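Local coordinates for desulfoferrodoxin (Rbo) (Treponema pallidum subsp. pallidum str. Nichols, PDB 1Y07), which probably reduces superoxide at a mononuclear iron centre, as a class III superoxide reductase, at residues R3-F8 with F16-D21. Residues are numbered along the deposited sequence; the frame is centred on the assembly and turned at random.
Sequences RELSFF and FFLGMD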
# COMPACT_ATOMS: atom_id res chain seq x y z
N ARG B 3 6.92 -11.77 3.02
CA ARG B 3 6.43 -10.40 2.73
C ARG B 3 5.41 -9.96 3.77
O ARG B 3 4.24 -9.74 3.47
CB ARG B 3 5.85 -10.29 1.33
CG ARG B 3 6.91 -10.14 0.28
CD ARG B 3 6.37 -10.45 -1.12
NE ARG B 3 5.44 -9.41 -1.52
CZ ARG B 3 4.14 -9.56 -1.84
NH1 ARG B 3 3.55 -10.75 -1.84
NH2 ARG B 3 3.45 -8.48 -2.16
N GLU B 4 5.88 -9.87 5.01
CA GLU B 4 5.04 -9.73 6.15
C GLU B 4 4.62 -8.27 6.34
O GLU B 4 5.46 -7.41 6.40
CB GLU B 4 5.84 -10.16 7.39
CG GLU B 4 4.98 -10.62 8.56
CD GLU B 4 5.80 -10.76 9.86
OE1 GLU B 4 6.98 -11.19 9.79
OE2 GLU B 4 5.27 -10.41 10.96
N LEU B 5 3.32 -8.05 6.47
CA LEU B 5 2.74 -6.73 6.68
C LEU B 5 2.60 -6.39 8.17
O LEU B 5 2.17 -7.22 8.97
CB LEU B 5 1.37 -6.66 6.03
CG LEU B 5 1.38 -6.55 4.52
CD1 LEU B 5 -0.01 -6.49 4.03
CD2 LEU B 5 2.14 -5.32 4.06
N SER B 6 3.01 -5.18 8.54
CA SER B 6 2.75 -4.64 9.84
C SER B 6 2.09 -3.29 9.68
O SER B 6 2.22 -2.64 8.63
CB SER B 6 4.06 -4.45 10.63
OG SER B 6 5.11 -3.94 9.80
N PHE B 7 1.38 -2.89 10.74
CA PHE B 7 0.58 -1.68 10.77
C PHE B 7 0.87 -0.91 12.01
O PHE B 7 0.92 -1.48 13.09
CB PHE B 7 -0.91 -2.06 10.70
CG PHE B 7 -1.23 -2.94 9.52
CD1 PHE B 7 -1.27 -4.34 9.65
CD2 PHE B 7 -1.48 -2.39 8.27
CE1 PHE B 7 -1.56 -5.16 8.53
CE2 PHE B 7 -1.75 -3.20 7.17
CZ PHE B 7 -1.80 -4.58 7.32
N PHE B 8 1.07 0.38 11.84
CA PHE B 8 1.41 1.30 12.92
C PHE B 8 0.42 2.47 12.79
O PHE B 8 0.42 3.16 11.78
CB PHE B 8 2.84 1.80 12.76
CG PHE B 8 3.85 0.69 12.62
CD1 PHE B 8 4.00 0.03 11.43
CD2 PHE B 8 4.64 0.32 13.69
CE1 PHE B 8 4.92 -1.00 11.30
CE2 PHE B 8 5.54 -0.72 13.57
CZ PHE B 8 5.68 -1.38 12.35
N PHE B 16 -1.41 6.66 9.36
CA PHE B 16 -0.79 5.45 9.79
C PHE B 16 0.35 5.08 8.86
O PHE B 16 0.61 5.74 7.85
CB PHE B 16 -1.81 4.29 9.80
CG PHE B 16 -2.61 4.18 8.55
CD1 PHE B 16 -2.41 3.17 7.67
CD2 PHE B 16 -3.63 5.11 8.27
CE1 PHE B 16 -3.18 3.07 6.53
CE2 PHE B 16 -4.38 5.01 7.11
CZ PHE B 16 -4.15 4.00 6.25
N PHE B 17 1.03 4.01 9.23
CA PHE B 17 2.11 3.47 8.45
C PHE B 17 1.92 2.00 8.20
O PHE B 17 1.43 1.28 9.06
CB PHE B 17 3.46 3.67 9.16
CG PHE B 17 3.70 5.11 9.57
CD1 PHE B 17 3.00 5.66 10.66
CD2 PHE B 17 4.61 5.90 8.88
CE1 PHE B 17 3.23 6.96 11.05
CE2 PHE B 17 4.84 7.22 9.27
CZ PHE B 17 4.13 7.74 10.31
N LEU B 18 2.31 1.60 7.01
CA LEU B 18 2.31 0.19 6.59
C LEU B 18 3.77 -0.22 6.45
O LEU B 18 4.52 0.40 5.72
CB LEU B 18 1.55 0.07 5.24
CG LEU B 18 1.37 -1.21 4.43
CD1 LEU B 18 0.11 -1.02 3.63
CD2 LEU B 18 2.52 -1.52 3.45
N GLY B 19 4.20 -1.24 7.18
CA GLY B 19 5.52 -1.80 7.05
C GLY B 19 5.55 -3.12 6.29
O GLY B 19 4.67 -3.97 6.43
N MET B 20 6.53 -3.24 5.40
CA MET B 20 6.75 -4.48 4.67
C MET B 20 8.08 -5.08 5.15
O MET B 20 9.14 -4.46 5.00
CB MET B 20 6.70 -4.28 3.15
CG MET B 20 6.95 -5.60 2.37
SD MET B 20 5.73 -7.00 2.60
CE MET B 20 4.30 -6.43 1.61
N ASP B 21 7.99 -6.27 5.76
CA ASP B 21 9.14 -6.96 6.35
C ASP B 21 9.86 -6.13 7.38
O ASP B 21 11.08 -6.08 7.45
CB ASP B 21 10.09 -7.51 5.24
CG ASP B 21 9.46 -8.62 4.49
OD1 ASP B 21 8.76 -9.45 5.10
OD2 ASP B 21 9.57 -8.73 3.25
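Met20 reaches across to Leu5 and Arg3 with the outer half of its side chain. From CB, CG lies anti to the backbone N (chi1 179°), and these inner carbons leave the contact to SD and CE; bends at chi2 and chi3 turn SD toward Arg3 and CE toward Leu5. SD lies 3.5 Å from Arg3 CB, against the Arg3 backbone, and the terminal CE presses on Leu5 CD2 at 3.4 Å, tighter than ordinary carbon contact. That same methyl of Leu5 meets Leu18 CD2 at 3.9 Å, which extends the apolar row on the face bearing Phe7; strand 78-85 and Ile89 lie against this side.

Two-way backbone bonds join Ser6 with Gly19 and Phe8 with Phe17. On the other face, Ser6 OG stands 3.5 Å from Gly19 CA, where the glycine has no side chain. Past Met20, Asp21 substitutes a carboxylate for a backbone acceptor: OD1 takes Glu4 N at 2.9 Å from above the carboxylate plane, while Asp21 N bonds to Glu4 O.

The axes, 4.7 Å apart at 158°, are those of adjacent antiparallel strands, and as consecutive strands 5-9 and 16-20 form a beta hairpin of the N-terminal region, continued by a strand of the second subunit into an intersubunit sheet.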